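Local atomic coordinates of Old Yellow Enzyme (PDB entry 6AGZ), a protein that probably reduces the activated carbon-carbon double bond of enone compounds asymmetrically, using a bound flavin mononucleotide as redox cofactor. Residues A[78-83]-A[371-376]. Residues are numbered along the deposited sequence; the frame is centred on the assembly and turned at random.
With FMN (flavin mononucleotide), chain C.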
ATOM      1  N   TYR A  78      12.774 -26.504  16.938  1.00 16.11           N
ATOM      2  CA  TYR A  78      12.330 -27.708  16.253  1.00 16.42           C
ATOM      3  C   TYR A  78      13.460 -28.725  16.304  1.00 17.05           C
ATOM      4  O   TYR A  78      14.639 -28.361  16.272  1.00 18.38           O
ATOM      5  CB  TYR A  78      11.944 -27.435  14.791  1.00 16.38           C
ATOM      6  CG  TYR A  78      10.711 -26.577  14.610  1.00 14.40           C
ATOM      7  CD1 TYR A  78       9.602 -26.733  15.432  1.00 14.40           C
ATOM      8  CD2 TYR A  78      10.657 -25.613  13.611  1.00 12.40           C
ATOM      9  CE1 TYR A  78       8.475 -25.949  15.265  1.00 14.73           C
ATOM     10  CE2 TYR A  78       9.535 -24.826  13.437  1.00 13.45           C
ATOM     11  CZ  TYR A  78       8.447 -24.997  14.266  1.00 14.36           C
ATOM     12  OH  TYR A  78       7.330 -24.215  14.094  1.00 14.69           O
ATOM     13  N   GLN A  79      13.102 -30.003  16.399  1.00 17.19           N
ATOM     14  CA  GLN A  79      14.126 -31.034  16.492  1.00 18.54           C
ATOM     15  C   GLN A  79      14.969 -31.060  15.222  1.00 16.83           C
ATOM     16  O   GLN A  79      14.439 -31.010  14.106  1.00 15.89           O
ATOM     17  CB  GLN A  79      13.495 -32.404  16.758  1.00 22.12           C
ATOM     18  CG  GLN A  79      12.473 -32.859  15.734  1.00 24.07           C
ATOM     19  CD  GLN A  79      11.793 -34.154  16.136  1.00 27.67           C
ATOM     20  OE1 GLN A  79      12.453 -35.124  16.511  1.00 29.13           O
ATOM     21  NE2 GLN A  79      10.467 -34.175  16.064  1.00 28.47           N
ATOM     22  N   ASN A  80      16.290 -31.096  15.405  1.00 16.45           N
ATOM     23  CA  ASN A  80      17.262 -31.150  14.312  1.00 16.35           C
ATOM     24  C   ASN A  80      17.228 -29.891  13.448  1.00 15.04           C
ATOM     25  O   ASN A  80      17.586 -29.927  12.268  1.00 13.78           O
ATOM     26  CB  ASN A  80      17.063 -32.404  13.455  1.00 16.42           C
ATOM     27  CG  ASN A  80      17.194 -33.679  14.261  1.00 17.97           C
ATOM     28  OD1 ASN A  80      16.252 -34.103  14.931  1.00 20.99           O
ATOM     29  ND2 ASN A  80      18.370 -34.297  14.207  1.00 15.91           N
ATOM     30  N   GLY A  81      16.805 -28.772  14.026  1.00 15.04           N
ATOM     31  CA  GLY A  81      16.920 -27.491  13.367  1.00 14.96           C
ATOM     32  C   GLY A  81      18.324 -26.940  13.470  1.00 16.09           C
ATOM     33  O   GLY A  81      19.200 -27.484  14.159  1.00 18.77           O
ATOM     34  N   PRO A  82      18.570 -25.839  12.765  1.00 15.22           N
ATOM     35  CA  PRO A  82      19.898 -25.221  12.781  1.00 13.01           C
ATOM     36  C   PRO A  82      20.025 -24.133  13.841  1.00 14.36           C
ATOM     37  O   PRO A  82      19.042 -23.558  14.311  1.00 13.53           O
ATOM     38  CB  PRO A  82      20.022 -24.620  11.369  1.00 12.76           C
ATOM     39  CG  PRO A  82      18.636 -24.772  10.722  1.00 12.99           C
ATOM     40  CD  PRO A  82      17.682 -25.174  11.802  1.00 12.94           C
ATOM     41  N   MET A  83      21.277 -23.847  14.200  1.00 15.55           N
ATOM     42  CA  MET A  83      21.572 -22.816  15.186  1.00 18.01           C
ATOM     43  C   MET A  83      22.969 -22.265  14.933  1.00 19.37           C
ATOM     44  O   MET A  83      23.854 -22.972  14.443  1.00 20.21           O
ATOM     45  CB  MET A  83      21.452 -23.356  16.617  1.00 18.24           C
ATOM     46  CG  MET A  83      21.333 -22.272  17.679  1.00 18.45           C
ATOM     47  SD  MET A  83      21.142 -22.923  19.352  1.00 17.53           S
ATOM     48  CE  MET A  83      19.504 -23.638  19.255  1.00 17.52           C
ATOM     49  N   TYR A 371      11.038 -32.813   4.921  1.00 20.32           N
ATOM     50  CA  TYR A 371      11.322 -32.734   6.348  1.00 23.25           C
ATOM     51  C   TYR A 371      11.690 -34.092   6.939  1.00 24.57           C
ATOM     52  O   TYR A 371      11.454 -34.342   8.123  1.00 24.90           O
ATOM     53  CB  TYR A 371      10.131 -32.138   7.098  1.00 23.75           C
ATOM     54  CG  TYR A 371       9.669 -30.799   6.568  1.00 23.42           C
ATOM     55  CD1 TYR A 371      10.439 -29.656   6.744  1.00 23.40           C
ATOM     56  CD2 TYR A 371       8.458 -30.676   5.899  1.00 22.91           C
ATOM     57  CE1 TYR A 371      10.018 -28.430   6.264  1.00 22.35           C
ATOM     58  CE2 TYR A 371       8.028 -29.453   5.416  1.00 22.78           C
ATOM     59  CZ  TYR A 371       8.813 -28.335   5.602  1.00 23.01           C
ATOM     60  OH  TYR A 371       8.388 -27.116   5.123  1.00 24.26           O
ATOM     61  N   LYS A 372      12.271 -34.980   6.133  1.00 24.20           N
ATOM     62  CA  LYS A 372      12.711 -36.276   6.638  1.00 24.40           C
ATOM     63  C   LYS A 372      13.896 -36.058   7.571  1.00 24.02           C
ATOM     64  O   LYS A 372      15.012 -35.785   7.116  1.00 24.00           O
ATOM     65  CB  LYS A 372      13.072 -37.208   5.485  1.00 25.22           C
ATOM     66  CG  LYS A 372      12.946 -38.689   5.822  1.00 27.20           C
ATOM     67  CD  LYS A 372      13.196 -39.560   4.599  1.00 28.98           C
ATOM     68  CE  LYS A 372      12.444 -40.883   4.693  1.00 31.06           C
ATOM     69  NZ  LYS A 372      13.026 -41.797   5.714  1.00 31.45           N
ATOM     70  N   ILE A 373      13.651 -36.177   8.877  1.00 21.98           N
ATOM     71  CA  ILE A 373      14.607 -35.714   9.875  1.00 20.72           C
ATOM     72  C   ILE A 373      15.895 -36.521   9.807  1.00 20.74           C
ATOM     73  O   ILE A 373      15.883 -37.756   9.891  1.00 19.75           O
ATOM     74  CB  ILE A 373      13.980 -35.784  11.275  1.00 21.15           C
ATOM     75  CG1 ILE A 373      12.901 -34.709  11.426  1.00 21.04           C
ATOM     76  CG2 ILE A 373      15.047 -35.642  12.348  1.00 20.87           C
ATOM     77  CD1 ILE A 373      12.087 -34.836  12.692  1.00 22.43           C
ATOM     78  N   PHE A 374      17.019 -35.816   9.645  1.00 19.98           N
ATOM     79  CA  PHE A 374      18.359 -36.377   9.828  1.00 20.50           C
ATOM     80  C   PHE A 374      18.643 -37.525   8.863  1.00 20.32           C
ATOM     81  O   PHE A 374      19.362 -38.469   9.200  1.00 22.23           O
ATOM     82  CB  PHE A 374      18.563 -36.828  11.278  1.00 21.52           C
ATOM     83  CG  PHE A 374      20.000 -36.853  11.714  1.00 21.56           C
ATOM     84  CD1 PHE A 374      20.788 -35.717  11.616  1.00 21.56           C
ATOM     85  CD2 PHE A 374      20.558 -38.007  12.242  1.00 22.01           C
ATOM     86  CE1 PHE A 374      22.109 -35.735  12.023  1.00 22.28           C
ATOM     87  CE2 PHE A 374      21.878 -38.030  12.651  1.00 22.10           C
ATOM     88  CZ  PHE A 374      22.655 -36.892  12.542  1.00 22.80           C
ATOM     89  N   SER A 375      18.092 -37.455   7.654  1.00 19.37           N
ATOM     90  CA  SER A 375      18.243 -38.514   6.666  1.00 18.99           C
ATOM     91  C   SER A 375      18.721 -37.936   5.343  1.00 19.13           C
ATOM     92  O   SER A 375      18.242 -36.886   4.903  1.00 17.79           O
ATOM     93  CB  SER A 375      16.923 -39.266   6.457  1.00 19.26           C
ATOM     94  OG  SER A 375      17.032 -40.204   5.399  1.00 18.87           O
ATOM     95  N   ASN A 376      19.667 -38.631   4.709  1.00 19.31           N
ATOM     96  CA  ASN A 376      20.113 -38.263   3.371  1.00 19.66           C
ATOM     97  C   ASN A 376      19.118 -38.658   2.290  1.00 17.90           C
ATOM     98  O   ASN A 376      19.243 -38.183   1.156  1.00 17.20           O
ATOM     99  CB  ASN A 376      21.468 -38.904   3.063  1.00 21.67           C
ATOM    100  CG  ASN A 376      22.587 -38.345   3.914  1.00 24.10           C
ATOM    101  OD1 ASN A 376      22.470 -37.254   4.470  1.00 23.91           O
ATOM    102  ND2 ASN A 376      23.682 -39.088   4.016  1.00 24.89           N
TER
HETATM  103  N1  FMN C 501      10.988 -19.834   3.689  1.00 14.92           N
HETATM  104  C2  FMN C 501      11.666 -19.148   4.679  1.00 15.35           C
HETATM  105  O2  FMN C 501      11.654 -17.918   4.694  1.00 14.37           O
HETATM  106  N3  FMN C 501      12.354 -19.838   5.656  1.00 15.65           N
HETATM  107  C4  FMN C 501      12.369 -21.216   5.642  1.00 17.33           C
HETATM  108  O4  FMN C 501      12.981 -21.839   6.509  1.00 20.38           O
HETATM  109  C4A FMN C 501      11.689 -21.906   4.647  1.00 16.41           C
HETATM  110  N5  FMN C 501      11.705 -23.282   4.637  1.00 17.72           N
HETATM  111  C5A FMN C 501      11.036 -23.974   3.651  1.00 18.81           C
HETATM  112  C6  FMN C 501      11.057 -25.363   3.649  1.00 20.06           C
HETATM  113  C7  FMN C 501      10.385 -26.068   2.660  1.00 21.96           C
HETATM  114  C7M FMN C 501      10.411 -27.566   2.658  1.00 22.69           C
HETATM  115  C8  FMN C 501       9.688 -25.385   1.672  1.00 21.07           C
HETATM  116  C8M FMN C 501       8.961 -26.146   0.603  1.00 22.50           C
HETATM  117  C9  FMN C 501       9.665 -23.997   1.677  1.00 19.48           C
HETATM  118  C9A FMN C 501      10.340 -23.285   2.665  1.00 17.80           C
HETATM  119  N10 FMN C 501      10.320 -21.902   2.674  1.00 16.58           N
HETATM  120  C10 FMN C 501      10.994 -21.213   3.666  1.00 15.61           C
HETATM  121  C1' FMN C 501       9.579 -21.150   1.604  1.00 16.76           C
HETATM  122  C2' FMN C 501      10.516 -21.016   0.401  1.00 17.21           C
HETATM  123  O2' FMN C 501      11.651 -20.266   0.777  1.00 17.43           O
HETATM  124  C3' FMN C 501       9.851 -20.377  -0.817  1.00 17.00           C
HETATM  125  O3' FMN C 501       9.473 -19.051  -0.520  1.00 16.74           O
HETATM  126  C4' FMN C 501       8.634 -21.182  -1.263  1.00 17.18           C
HETATM  127  O4' FMN C 501       8.967 -22.551  -1.320  1.00 15.28           O
HETATM  128  C5' FMN C 501       8.137 -20.744  -2.635  1.00 17.70           C
HETATM  129  O5' FMN C 501       9.195 -20.820  -3.565  1.00 19.55           O
HETATM  130  P   FMN C 501       9.190 -21.959  -4.702  1.00 18.30           P
HETATM  131  O1P FMN C 501       7.872 -21.915  -5.439  1.00 21.30           O
HETATM  132  O2P FMN C 501      10.317 -21.715  -5.677  1.00 19.09           O
HETATM  133  O3P FMN C 501       9.372 -23.307  -4.049  1.00 16.81           O
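Two type II beta turns meet beside the flavin site of this TIM-barrel flavoprotein: Y78 to G81, in the loop between barrel strand 63-70 and helix 87-102, and K372 to S375, in the long loop after helix 352-358. I373 fits against both Q79 and N80, and no hydrogen bond joins the two segments. The I373 CD1 methyl sits over the face of the Q79 amide, 3.5 Å from CD and nearly equidistant from OE1 and NE2. With CG between backbone N and carbonyl carbon (chi1 57°) and the chain extended beyond it, the Q79 amide ends beside I373. The other branch, CG2, meets the N80 side chain, 3.2 Å from OD1, a close van der Waals approach. N80 ND2 donates to the carbonyl oxygen of N39, which helps orient the amide, while the backbone of F374 pairs with F37. The first turn is closed by G81 N bonding to Y78 O at 3.1 Å. Before the second turn, Y371 reaches the dimethylbenzene end of FMN, its OH 3.2 Å from methyl C7M. N80 ND2 approaches the F374 ring obliquely, 3.8 Å from CD1, with amide and ring planes 39° apart.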